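PDB 4O4V: triosephosphate isomerase from Trichomonas vaginalis, which probably interconverts D-glyceraldehyde 3-phosphate and dihydroxyacetone phosphate in glycolysis and gluconeogenesis, working as a homodimer. Local coordinates for residues G156-V161 with A199-K204; E106-K111 with I122-G127; E19-I24 with Q51-K56. All coordinates share one frame; numbering follows the deposited sequence.

Contact 1 (G156-V161 with A199-K204)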
ATOM      1  N   GLY A 156      -2.064  -0.370  28.876  1.00 16.56           N
ATOM      2  CA  GLY A 156      -1.545   0.985  28.939  1.00 15.64           C
ATOM      3  C   GLY A 156      -1.632   1.817  27.673  1.00 17.06           C
ATOM      4  O   GLY A 156      -1.109   2.930  27.664  1.00 20.18           O
ATOM      5  N   LYS A 157      -2.265   1.306  26.617  1.00 12.98           N
ATOM      6  CA  LYS A 157      -2.247   1.976  25.325  1.00 12.45           C
ATOM      7  C   LYS A 157      -3.556   2.637  24.921  1.00 13.34           C
ATOM      8  O   LYS A 157      -3.638   3.172  23.813  1.00 11.88           O
ATOM      9  CB  LYS A 157      -1.813   0.982  24.242  1.00 12.71           C
ATOM     10  CG  LYS A 157      -0.360   0.587  24.286  1.00 15.84           C
ATOM     11  CD  LYS A 157       0.527   1.742  23.944  1.00 17.16           C
ATOM     12  CE  LYS A 157       1.969   1.320  23.828  1.00 18.65           C
ATOM     13  NZ  LYS A 157       2.777   2.413  23.243  1.00 19.72           N
ATOM     14  N   TRP A 158      -4.559   2.683  25.807  1.00 12.91           N
ATOM     15  CA  TRP A 158      -5.826   3.281  25.392  1.00 12.78           C
ATOM     16  C   TRP A 158      -5.751   4.788  25.147  1.00 11.30           C
ATOM     17  O   TRP A 158      -6.573   5.331  24.425  1.00 12.01           O
ATOM     18  CB  TRP A 158      -6.950   2.954  26.369  1.00 14.51           C
ATOM     19  CG  TRP A 158      -7.513   1.562  26.175  1.00 13.63           C
ATOM     20  CD1 TRP A 158      -7.198   0.436  26.906  1.00 15.53           C
ATOM     21  CD2 TRP A 158      -8.486   1.172  25.223  1.00 13.33           C
ATOM     22  NE1 TRP A 158      -7.930  -0.632  26.425  1.00 15.74           N
ATOM     23  CE2 TRP A 158      -8.728  -0.207  25.406  1.00 14.35           C
ATOM     24  CE3 TRP A 158      -9.189   1.852  24.236  1.00 13.48           C
ATOM     25  CZ2 TRP A 158      -9.636  -0.904  24.634  1.00 14.88           C
ATOM     26  CZ3 TRP A 158     -10.084   1.166  23.477  1.00 13.87           C
ATOM     27  CH2 TRP A 158     -10.319  -0.214  23.694  1.00 15.52           C
ATOM     28  N   ASP A 159      -4.766   5.459  25.723  1.00 11.87           N
ATOM     29  CA  ASP A 159      -4.517   6.868  25.443  1.00 12.50           C
ATOM     30  C   ASP A 159      -4.167   7.112  23.989  1.00 12.08           C
ATOM     31  O   ASP A 159      -4.313   8.233  23.519  1.00 14.13           O
ATOM     32  CB  ASP A 159      -3.364   7.443  26.304  1.00 16.04           C
ATOM     33  CG  ASP A 159      -3.693   7.571  27.767  1.00 21.96           C
ATOM     34  OD1 ASP A 159      -4.865   7.724  28.137  1.00 22.07           O
ATOM     35  OD2 ASP A 159      -2.730   7.558  28.558  1.00 28.64           O
ATOM     36  N   ASP A 160      -3.759   6.065  23.273  1.00 10.28           N
ATOM     37  CA  ASP A 160      -3.288   6.144  21.891  1.00  9.73           C
ATOM     38  C   ASP A 160      -4.276   5.565  20.886  1.00  9.40           C
ATOM     39  O   ASP A 160      -3.907   5.334  19.739  1.00  9.93           O
ATOM     40  CB  ASP A 160      -1.940   5.441  21.828  1.00 11.81           C
ATOM     41  CG  ASP A 160      -0.841   6.218  22.525  1.00 13.98           C
ATOM     42  OD1 ASP A 160      -1.025   7.389  22.908  1.00 16.19           O
ATOM     43  OD2 ASP A 160       0.237   5.629  22.680  1.00 18.35           O
ATOM     44  N   VAL A 161      -5.526   5.387  21.299  1.00  9.54           N
ATOM     45  CA  VAL A 161      -6.587   4.867  20.467  1.00  8.82           C
ATOM     46  C   VAL A 161      -7.688   5.894  20.283  1.00  8.24           C
ATOM     47  O   VAL A 161      -8.185   6.449  21.262  1.00  9.02           O
ATOM     48  CB  VAL A 161      -7.195   3.586  21.080  1.00 10.14           C
ATOM     49  CG1 VAL A 161      -8.383   3.056  20.290  1.00 11.12           C
ATOM     50  CG2 VAL A 161      -6.139   2.512  21.213  1.00 11.49           C
ATOM     51  N   ALA A 199     -15.367   2.393  32.746  1.00 12.22           N
ATOM     52  CA  ALA A 199     -15.788   3.746  32.586  1.00 12.53           C
ATOM     53  C   ALA A 199     -14.621   4.691  32.390  1.00 11.98           C
ATOM     54  O   ALA A 199     -14.739   5.661  31.629  1.00 12.05           O
ATOM     55  CB  ALA A 199     -16.625   4.180  33.802  1.00 14.11           C
ATOM     56  N   ASP A 200     -13.482   4.454  33.054  1.00 11.70           N
ATOM     57  CA  ASP A 200     -12.353   5.376  32.898  1.00 13.47           C
ATOM     58  C   ASP A 200     -11.891   5.439  31.455  1.00 13.37           C
ATOM     59  O   ASP A 200     -11.675   6.510  30.891  1.00 14.40           O
ATOM     60  CB  ASP A 200     -11.179   5.004  33.800  1.00 17.22           C
ATOM     61  N   ILE A 201     -11.749   4.281  30.846  1.00 12.09           N
ATOM     62  CA  ILE A 201     -11.363   4.222  29.447  1.00 12.67           C
ATOM     63  C   ILE A 201     -12.470   4.807  28.575  1.00 11.14           C
ATOM     64  O   ILE A 201     -12.179   5.618  27.661  1.00 11.60           O
ATOM     65  CB  ILE A 201     -10.983   2.782  29.053  1.00 14.24           C
ATOM     66  CG1 ILE A 201      -9.652   2.414  29.725  1.00 16.59           C
ATOM     67  CG2 ILE A 201     -10.879   2.626  27.509  1.00 13.34           C
ATOM     68  CD1 ILE A 201      -9.303   0.934  29.670  1.00 18.41           C
ATOM     69  N   ALA A 202     -13.724   4.438  28.806  1.00 10.23           N
ATOM     70  CA  ALA A 202     -14.812   4.945  27.990  1.00  9.41           C
ATOM     71  C   ALA A 202     -14.864   6.454  28.039  1.00 10.13           C
ATOM     72  O   ALA A 202     -15.228   7.100  27.016  1.00 10.56           O
ATOM     73  CB  ALA A 202     -16.113   4.342  28.451  1.00 10.22           C
ATOM     74  N   ASN A 203     -14.555   7.048  29.180  1.00  9.20           N
ATOM     75  CA  ASN A 203     -14.638   8.491  29.321  1.00  9.15           C
ATOM     76  C   ASN A 203     -13.496   9.242  28.658  1.00  9.34           C
ATOM     77  O   ASN A 203     -13.618  10.463  28.471  1.00 10.94           O
ATOM     78  CB  ASN A 203     -14.731   8.903  30.799  1.00 10.24           C
ATOM     79  CG  ASN A 203     -16.128   8.753  31.330  1.00  9.90           C
ATOM     80  OD1 ASN A 203     -17.089   8.964  30.601  1.00 12.36           O
ATOM     81  ND2 ASN A 203     -16.264   8.321  32.572  1.00 11.75           N
ATOM     82  N   LYS A 204     -12.407   8.562  28.345  1.00  9.08           N
ATOM     83  CA  LYS A 204     -11.262   9.245  27.727  1.00  9.95           C
ATOM     84  C   LYS A 204     -11.122   8.996  26.236  1.00  9.51           C
ATOM     85  O   LYS A 204     -10.506   9.806  25.534  1.00 10.65           O
ATOM     86  CB  LYS A 204      -9.947   8.938  28.459  1.00 11.65           C
ATOM     87  CG  LYS A 204      -9.407   7.589  28.277  1.00 16.01           C
ATOM     88  CD  LYS A 204      -8.127   7.426  29.134  1.00 21.30           C
ATOM     89  CE  LYS A 204      -7.420   6.091  28.933  1.00 21.28           C
ATOM     90  NZ  LYS A 204      -6.249   5.985  29.873  1.00 24.29           N
TER
HETATM   91  O   HOH W   1      -7.952   7.809  24.773  1.00 12.59           O

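Contact 2 (E106-K111 with I122-G127)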
ATOM      1  N   GLU A 106      -9.402 -10.170  12.014  1.00 11.19           N
ATOM      2  CA  GLU A 106      -8.186 -10.762  12.573  1.00 12.28           C
ATOM      3  C   GLU A 106      -6.941  -9.998  12.096  1.00 11.39           C
ATOM      4  O   GLU A 106      -6.031  -9.713  12.870  1.00 11.97           O
ATOM      5  CB  GLU A 106      -8.097 -12.234  12.180  1.00 15.31           C
ATOM      6  N   PHE A 107      -6.880  -9.666  10.814  1.00 10.81           N
ATOM      7  CA  PHE A 107      -5.771  -8.900  10.241  1.00 10.07           C
ATOM      8  C   PHE A 107      -5.708  -7.534  10.920  1.00  9.17           C
ATOM      9  O   PHE A 107      -4.629  -7.050  11.273  1.00  9.60           O
ATOM     10  CB  PHE A 107      -6.037  -8.780   8.725  1.00 10.49           C
ATOM     11  CG  PHE A 107      -4.918  -8.225   7.882  1.00  9.88           C
ATOM     12  CD1 PHE A 107      -3.581  -8.540   8.101  1.00 12.82           C
ATOM     13  CD2 PHE A 107      -5.250  -7.475   6.757  1.00 11.48           C
ATOM     14  CE1 PHE A 107      -2.582  -8.059   7.219  1.00 12.11           C
ATOM     15  CE2 PHE A 107      -4.282  -7.017   5.854  1.00 11.07           C
ATOM     16  CZ  PHE A 107      -2.940  -7.315   6.085  1.00 11.55           C
ATOM     17  N   LEU A 108      -6.854  -6.886  11.084  1.00  9.54           N
ATOM     18  CA  LEU A 108      -6.913  -5.550  11.663  1.00  9.22           C
ATOM     19  C   LEU A 108      -6.515  -5.542  13.136  1.00  9.60           C
ATOM     20  O   LEU A 108      -5.832  -4.623  13.593  1.00 10.03           O
ATOM     21  CB  LEU A 108      -8.302  -4.950  11.469  1.00  9.51           C
ATOM     22  CG  LEU A 108      -8.640  -4.680  10.004  1.00  9.26           C
ATOM     23  CD1 LEU A 108     -10.127  -4.352   9.846  1.00 11.53           C
ATOM     24  CD2 LEU A 108      -7.802  -3.591   9.435  1.00 10.96           C
ATOM     25  N   ALA A 109      -6.947  -6.536  13.897  1.00  9.56           N
ATOM     26  CA  ALA A 109      -6.533  -6.644  15.285  1.00 11.34           C
ATOM     27  C   ALA A 109      -5.013  -6.810  15.372  1.00  9.73           C
ATOM     28  O   ALA A 109      -4.388  -6.191  16.247  1.00 11.14           O
ATOM     29  CB  ALA A 109      -7.271  -7.796  15.948  1.00 11.69           C
ATOM     30  N   ALA A 110      -4.422  -7.601  14.480  1.00 10.53           N
ATOM     31  CA  ALA A 110      -2.989  -7.783  14.483  1.00 11.22           C
ATOM     32  C   ALA A 110      -2.306  -6.451  14.169  1.00 10.05           C
ATOM     33  O   ALA A 110      -1.277  -6.120  14.764  1.00 10.33           O
ATOM     34  CB  ALA A 110      -2.586  -8.860  13.496  1.00 10.78           C
ATOM     35  N   LYS A 111      -2.838  -5.667  13.233  1.00  9.16           N
ATOM     36  CA  LYS A 111      -2.281  -4.343  12.920  1.00  9.60           C
ATOM     37  C   LYS A 111      -2.369  -3.397  14.109  1.00  9.48           C
ATOM     38  O   LYS A 111      -1.406  -2.668  14.422  1.00  9.81           O
ATOM     39  CB  LYS A 111      -3.011  -3.716  11.733  1.00  9.00           C
ATOM     40  CG  LYS A 111      -2.760  -4.393  10.421  1.00  9.81           C
ATOM     41  CD  LYS A 111      -3.476  -3.713   9.264  1.00  9.16           C
ATOM     42  CE  LYS A 111      -3.168  -4.444   7.966  1.00 10.36           C
ATOM     43  NZ  LYS A 111      -3.550  -3.637   6.789  1.00  9.75           N
ATOM     44  N   ILE A 122      -3.481   5.156  16.797  1.00  7.65           N
ATOM     45  CA  ILE A 122      -4.338   4.624  15.772  1.00  7.09           C
ATOM     46  C   ILE A 122      -5.701   5.270  15.744  1.00  7.58           C
ATOM     47  O   ILE A 122      -6.262   5.614  16.807  1.00  7.69           O
ATOM     48  CB  ILE A 122      -4.498   3.080  15.865  1.00  7.49           C
ATOM     49  CG1 ILE A 122      -5.265   2.616  17.101  1.00  8.51           C
ATOM     50  CG2 ILE A 122      -3.131   2.399  15.792  1.00  9.49           C
ATOM     51  CD1 ILE A 122      -5.529   1.102  17.169  1.00  9.21           C
ATOM     52  N   ILE A 123      -6.255   5.395  14.544  1.00  7.26           N
ATOM     53  CA  ILE A 123      -7.647   5.739  14.327  1.00  7.34           C
ATOM     54  C   ILE A 123      -8.287   4.479  13.769  1.00  6.81           C
ATOM     55  O   ILE A 123      -8.084   4.129  12.588  1.00  8.01           O
ATOM     56  CB  ILE A 123      -7.831   6.911  13.365  1.00  7.38           C
ATOM     57  CG1 ILE A 123      -7.106   8.170  13.848  1.00  8.06           C
ATOM     58  CG2 ILE A 123      -9.318   7.185  13.130  1.00  8.91           C
ATOM     59  CD1 ILE A 123      -6.915   9.210  12.767  1.00 10.37           C
ATOM     60  N   TYR A 124      -9.000   3.752  14.615  1.00  6.84           N
ATOM     61  CA  TYR A 124      -9.539   2.427  14.271  1.00  7.32           C
ATOM     62  C   TYR A 124     -10.994   2.578  13.839  1.00  6.87           C
ATOM     63  O   TYR A 124     -11.813   3.105  14.616  1.00  7.41           O
ATOM     64  CB  TYR A 124      -9.425   1.487  15.469  1.00  8.05           C
ATOM     65  CG  TYR A 124      -9.635   0.033  15.128  1.00  8.75           C
ATOM     66  CD1 TYR A 124     -10.888  -0.519  15.107  1.00  9.60           C
ATOM     67  CD2 TYR A 124      -8.555  -0.780  14.812  1.00  9.85           C
ATOM     68  CE1 TYR A 124     -11.068  -1.894  14.811  1.00  9.97           C
ATOM     69  CE2 TYR A 124      -8.726  -2.113  14.532  1.00 11.05           C
ATOM     70  CZ  TYR A 124      -9.970  -2.660  14.521  1.00 10.06           C
ATOM     71  OH  TYR A 124     -10.071  -4.013  14.256  1.00 12.87           O
ATOM     72  N   CYS A 125     -11.331   2.156  12.633  1.00  7.00           N
ATOM     73  CA  CYS A 125     -12.645   2.380  12.058  1.00  7.22           C
ATOM     74  C   CYS A 125     -13.529   1.159  12.137  1.00  7.09           C
ATOM     75  O   CYS A 125     -13.064   0.034  12.014  1.00  8.79           O
ATOM     76  CB  CYS A 125     -12.471   2.771  10.577  1.00  6.71           C
ATOM     77  SG  CYS A 125     -11.469   4.234  10.264  1.00  8.21           S
ATOM     78  N   CYS A 126     -14.828   1.410  12.320  1.00  7.21           N
ATOM     79  CA  CYS A 126     -15.846   0.372  12.355  1.00  7.30           C
ATOM     80  C   CYS A 126     -17.120   0.932  11.739  1.00  7.16           C
ATOM     81  O   CYS A 126     -17.168   2.132  11.383  1.00  8.59           O
ATOM     82  CB  CYS A 126     -16.104  -0.003  13.811  1.00  7.84           C
ATOM     83  SG  CYS A 126     -16.854   1.292  14.842  1.00  9.69           S
ATOM     84  N   GLY A 127     -18.130   0.082  11.545  1.00  7.62           N
ATOM     85  CA  GLY A 127     -19.424   0.534  11.048  1.00  7.57           C
ATOM     86  C   GLY A 127     -20.145  -0.550  10.283  1.00  8.08           C
ATOM     87  O   GLY A 127     -19.524  -1.407   9.660  1.00  8.36           O
TER

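Contact 3 (E19-I24 with Q51-K56)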
ATOM      1  N   GLU A  19      -0.024  19.085  -6.305  1.00 11.10           N
ATOM      2  CA  GLU A  19      -1.317  19.333  -5.688  1.00 11.48           C
ATOM      3  C   GLU A  19      -1.271  19.130  -4.172  1.00 11.14           C
ATOM      4  O   GLU A  19      -1.909  19.874  -3.417  1.00 10.76           O
ATOM      5  CB  GLU A  19      -2.372  18.437  -6.301  1.00 12.41           C
ATOM      6  CG  GLU A  19      -2.809  18.796  -7.694  1.00 14.68           C
ATOM      7  CD  GLU A  19      -3.636  17.663  -8.272  1.00 17.00           C
ATOM      8  OE1 GLU A  19      -3.050  16.666  -8.711  1.00 18.15           O
ATOM      9  OE2 GLU A  19      -4.879  17.720  -8.198  1.00 20.48           O
ATOM     10  N   ALA A  20      -0.511  18.131  -3.726  1.00  9.86           N
ATOM     11  CA  ALA A  20      -0.366  17.912  -2.283  1.00  9.98           C
ATOM     12  C   ALA A  20       0.282  19.125  -1.641  1.00  9.78           C
ATOM     13  O   ALA A  20      -0.130  19.566  -0.572  1.00  9.94           O
ATOM     14  CB  ALA A  20       0.443  16.674  -2.028  1.00 10.80           C
ATOM     15  N   GLU A  21       1.306  19.678  -2.285  1.00 10.45           N
ATOM     16  CA  GLU A  21       1.991  20.844  -1.736  1.00 10.61           C
ATOM     17  C   GLU A  21       1.079  22.058  -1.692  1.00 10.96           C
ATOM     18  O   GLU A  21       1.137  22.835  -0.740  1.00 11.31           O
ATOM     19  CB  GLU A  21       3.273  21.128  -2.498  1.00 12.96           C
ATOM     20  CG  GLU A  21       4.367  20.089  -2.238  1.00 16.87           C
ATOM     21  CD  GLU A  21       5.561  20.204  -3.155  1.00 25.67           C
ATOM     22  OE1 GLU A  21       5.452  20.813  -4.238  1.00 31.20           O
ATOM     23  OE2 GLU A  21       6.614  19.669  -2.775  1.00 35.49           O
ATOM     24  N   LYS A  22       0.245  22.245  -2.706  1.00 10.65           N
ATOM     25  CA  LYS A  22      -0.715  23.349  -2.695  1.00 11.48           C
ATOM     26  C   LYS A  22      -1.705  23.193  -1.541  1.00 11.15           C
ATOM     27  O   LYS A  22      -2.058  24.167  -0.873  1.00 11.70           O
ATOM     28  CB  LYS A  22      -1.441  23.400  -4.040  1.00 13.37           C
ATOM     29  N   LEU A  23      -2.186  21.976  -1.321  1.00  9.89           N
ATOM     30  CA  LEU A  23      -3.126  21.730  -0.234  1.00 10.54           C
ATOM     31  C   LEU A  23      -2.462  22.045   1.102  1.00  9.18           C
ATOM     32  O   LEU A  23      -3.076  22.657   1.988  1.00  9.92           O
ATOM     33  CB  LEU A  23      -3.570  20.283  -0.276  1.00 11.43           C
ATOM     34  CG  LEU A  23      -4.546  19.792   0.787  1.00 18.01           C
ATOM     35  CD1 LEU A  23      -5.707  20.730   0.963  1.00 20.70           C
ATOM     36  CD2 LEU A  23      -5.034  18.418   0.382  1.00 17.74           C
ATOM     37  N   ILE A  24      -1.227  21.621   1.285  1.00  9.39           N
ATOM     38  CA  ILE A  24      -0.497  21.911   2.507  1.00  9.82           C
ATOM     39  C   ILE A  24      -0.354  23.411   2.738  1.00 10.15           C
ATOM     40  O   ILE A  24      -0.526  23.903   3.858  1.00 10.53           O
ATOM     41  CB  ILE A  24       0.879  21.243   2.490  1.00 10.19           C
ATOM     42  CG1 ILE A  24       0.723  19.725   2.561  1.00 10.69           C
ATOM     43  CG2 ILE A  24       1.755  21.727   3.653  1.00 12.09           C
ATOM     44  CD1 ILE A  24       1.977  18.953   2.083  1.00 12.36           C
ATOM     45  N   GLN A  51       5.080  15.537   6.126  1.00 10.19           N
ATOM     46  CA  GLN A  51       5.810  15.627   7.356  1.00 12.07           C
ATOM     47  C   GLN A  51       6.770  16.803   7.336  1.00 13.02           C
ATOM     48  O   GLN A  51       6.901  17.517   8.351  1.00 14.20           O
ATOM     49  CB  GLN A  51       6.523  14.309   7.670  1.00 11.57           C
ATOM     50  CG  GLN A  51       7.324  14.331   8.977  1.00 13.56           C
ATOM     51  CD  GLN A  51       6.457  14.390  10.215  1.00 12.63           C
ATOM     52  OE1 GLN A  51       5.257  14.156  10.178  1.00 12.81           O
ATOM     53  NE2 GLN A  51       7.077  14.715  11.342  1.00 17.95           N
ATOM     54  N   GLN A  52       7.467  17.029   6.223  1.00 11.30           N
ATOM     55  CA  GLN A  52       8.374  18.158   6.099  1.00 13.55           C
ATOM     56  C   GLN A  52       7.666  19.503   6.155  1.00 12.80           C
ATOM     57  O   GLN A  52       8.138  20.436   6.832  1.00 14.94           O
ATOM     58  CB  GLN A  52       9.144  18.029   4.790  1.00 13.82           C
ATOM     59  N   LYS A  53       6.529  19.633   5.482  1.00 11.29           N
ATOM     60  CA  LYS A  53       5.942  20.935   5.201  1.00 11.23           C
ATOM     61  C   LYS A  53       4.723  21.320   6.022  1.00 11.34           C
ATOM     62  O   LYS A  53       4.417  22.503   6.122  1.00 12.22           O
ATOM     63  CB  LYS A  53       5.599  21.029   3.733  1.00 11.83           C
ATOM     64  CG  LYS A  53       6.817  20.959   2.846  1.00 14.49           C
ATOM     65  CD  LYS A  53       6.463  21.031   1.361  1.00 18.21           C
ATOM     66  CE  LYS A  53       7.713  21.031   0.467  1.00 23.81           C
ATOM     67  NZ  LYS A  53       8.458  19.747   0.506  1.00 31.38           N
ATOM     68  N   LEU A  54       4.010  20.368   6.603  1.00 10.75           N
ATOM     69  CA  LEU A  54       2.787  20.694   7.328  1.00  9.81           C
ATOM     70  C   LEU A  54       3.100  21.383   8.649  1.00 11.98           C
ATOM     71  O   LEU A  54       4.051  21.011   9.362  1.00 12.80           O
ATOM     72  CB  LEU A  54       1.982  19.418   7.606  1.00 10.98           C
ATOM     73  CG  LEU A  54       0.620  19.648   8.257  1.00 10.21           C
ATOM     74  CD1 LEU A  54      -0.336  20.396   7.291  1.00 11.28           C
ATOM     75  CD2 LEU A  54       0.038  18.300   8.677  1.00 12.76           C
ATOM     76  N   ARG A  55       2.291  22.378   8.972  1.00 11.01           N
ATOM     77  CA  ARG A  55       2.319  23.058  10.248  1.00 11.93           C
ATOM     78  C   ARG A  55       2.519  22.084  11.402  1.00 12.46           C
ATOM     79  O   ARG A  55       1.831  21.069  11.509  1.00 12.28           O
ATOM     80  CB  ARG A  55       1.037  23.878  10.414  1.00 11.63           C
ATOM     81  CG  ARG A  55      -0.266  23.063  10.305  1.00 10.37           C
ATOM     82  CD  ARG A  55      -1.471  23.926  10.179  1.00  9.71           C
ATOM     83  NE  ARG A  55      -1.712  24.643  11.418  1.00 10.57           N
ATOM     84  CZ  ARG A  55      -2.521  25.670  11.531  1.00 10.60           C
ATOM     85  NH1 ARG A  55      -3.194  26.102  10.488  1.00 10.30           N
ATOM     86  NH2 ARG A  55      -2.702  26.234  12.715  1.00 11.36           N
ATOM     87  N   LYS A  56       3.446  22.413  12.296  1.00 13.05           N
ATOM     88  CA  LYS A  56       3.889  21.481  13.323  1.00 13.55           C
ATOM     89  C   LYS A  56       2.941  21.362  14.507  1.00 13.64           C
ATOM     90  O   LYS A  56       3.138  20.477  15.350  1.00 14.70           O
ATOM     91  CB  LYS A  56       5.285  21.880  13.827  1.00 17.66           C
TER
HETATM   92  O   HOH W   2       7.687  17.470  -1.991  1.00 27.12           O

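Contact 1 (G156-V161 with A199-K204)
The side chain of Ile201 lies over one face of the Trp158 indole, and the two cross at about a right angle. Both methyls, CD1 and CG2, are used. Its CD1 sits above the five-membered ring, 3.9 Å from the centroid, and makes a CH-pi contact. The closest approach is 3.5 Å, from Ile201 CD1 to Trp158 CD1. The CG2 branch covers the neighbouring part of the indole and comes 3.6 Å from Trp158 CD2. With CG1 beside its backbone N (chi1 -71°), Ile201 can lay both methyls on the ring.

A salt bridge lies beside this apolar patch. Lys204 runs extended past CG and brings NZ to 2.8 Å from Asp159 OD1. The ammonium meets the oxygen from above the carboxylate plane, 46° out of it. The lysine chain also passes Trp158, with its CE 4.1 Å from Trp158 CB. This CE lies against both Trp158 CB and Asp159 OD1, while NZ makes the salt bridge. A water joins the backbones: it donates to Trp158 O at 2.9 Å and, weakly, to Lys204 O.

Trp158 also touches Ile150, Ile153, Val205 and Leu193, the last on helix 179-197. The indole thus reaches from a short 3-10 turn into the outer helical layer. Helix 199-204 is held from behind as well, where Ala202 packs on Leu193. The contact lies at the surface. It joins the loop entering strand 161-165 to the helix before strand 207-209, which is the N-terminal side of two adjacent strands in a TIM barrel.

Contact 2 (E106-K111 with I122-G127)
This is a buried van der Waals contact between helix 105-117 and strand 121-126, which follows it in the barrel. A single aromatic side chain carries most of it. Tyr124 reaches out from the strand and places its phenol end against CB of Leu108, close to the helix backbone. Its OH lies 3.4 Å from Leu108 CB, and Tyr124 CZ is 4.2 Å from that same carbon. The rim of the ring, not a face, is turned to the helix. Leu108 O lies at this edge, in the ring plane, 3.9 Å from Tyr124 CE2. Tyr124 OH also comes 4.0 Å from Ala109 N, and the sheet-to-helix approach stays free of any direct polar bond.

The tyrosine torsions explain the reach. CG stands anti to the backbone N (chi1 -166°), and chi2 of -87° sets the ring roughly perpendicular to the plane of its first side-chain bonds. The backbones can thus stay well apart, with the CA atoms of Leu108 and Tyr124 8.8 Å from each other. Of the Leu108 side chain, CB does the touching, and the side chain also touches Glu103.

The rest of the strand follows the alternation expected of a barrel. Ile122, next on the same side as Tyr124, packs on Ala112, Ala115 and Leu116 of helix 105-117. Tyr124 also touches Met149 of helix 138-149, and Cys126 continues onto that helix at Val142, Gln145 and Ile146. The strand itself is bonded to its neighbours on both flanks, through Thr90 and Leu92 of strand 89-92 and Val162 of strand 161-165.

Contact 3 (E19-I24 with Q51-K56)
Ile24 packs its CG2 methyl against the end of helix 47-53. CG2 lies anti to the backbone N, because CG1 stands beside that N (chi1 -68°). This turns the methyl to the neighbouring chain. Ile24 CG2 comes 3.7 Å from Lys53 O and 3.9 Å from Lys53 CB. The same methyl approaches Leu54 more loosely, with Ile24 CG2 4.4 Å from Leu54 CD1. Leu54 is the first residue to leave helical angles, so Ile24 rests where the helix gives way to loop.

One turn earlier, Glu21 presents its carboxylate to the lysine end. Its chain is extended beyond CG and carries OE2 out from helix 17-28. Lys53 is straight as far as CE, then bends at the last torsion (chi4 67°). The two side chains cross obliquely. Glu21 OE2 and Lys53 NZ are 3.8 Å apart, which makes a long salt bridge. A water supplies a closer link. It donates to Glu21 OE2 at 2.6 Å, and it accepts a weak bond from Lys53 NZ. Lys53 CE also passes 3.7 Å from Glu21 OE2.

Other parts of the chain strengthen this junction. Asn28 binds Lys53 O through ND2 and Arg55 N through OD1, so it holds the turn just after the helix. Ile24 also packs on Thr49 and Leu50, and Leu54 packs on Val60 of strand 59-62. The contact therefore has a buried apolar part and an outer charged part. The charged pair is long and linked by water, which is consistent with a weak, solvent-screened attraction beside the apolar contact of Ile24.

In the fold
From the N terminus, contact 3 comes first. It ties helix 17-28 to the end of helix 47-53 and closes a loop that holds strand 37-41. Contact 2 follows, bridging only 10 residues to join helix 105-117 to strand 121-126. Contact 1 closes last, over the 37 residues that include strand 161-165 and helix 179-197. The three are in series; none nests or crosses. Contacts 2 and 3 lie on opposite sides of the chain's centre, their centres about 27 Å apart. Contacts 1 and 2 are neighbours: Asp160 O and Ile122 N form a probable hydrogen bond at 3.0 Å, linking adjacent barrel strands at their start.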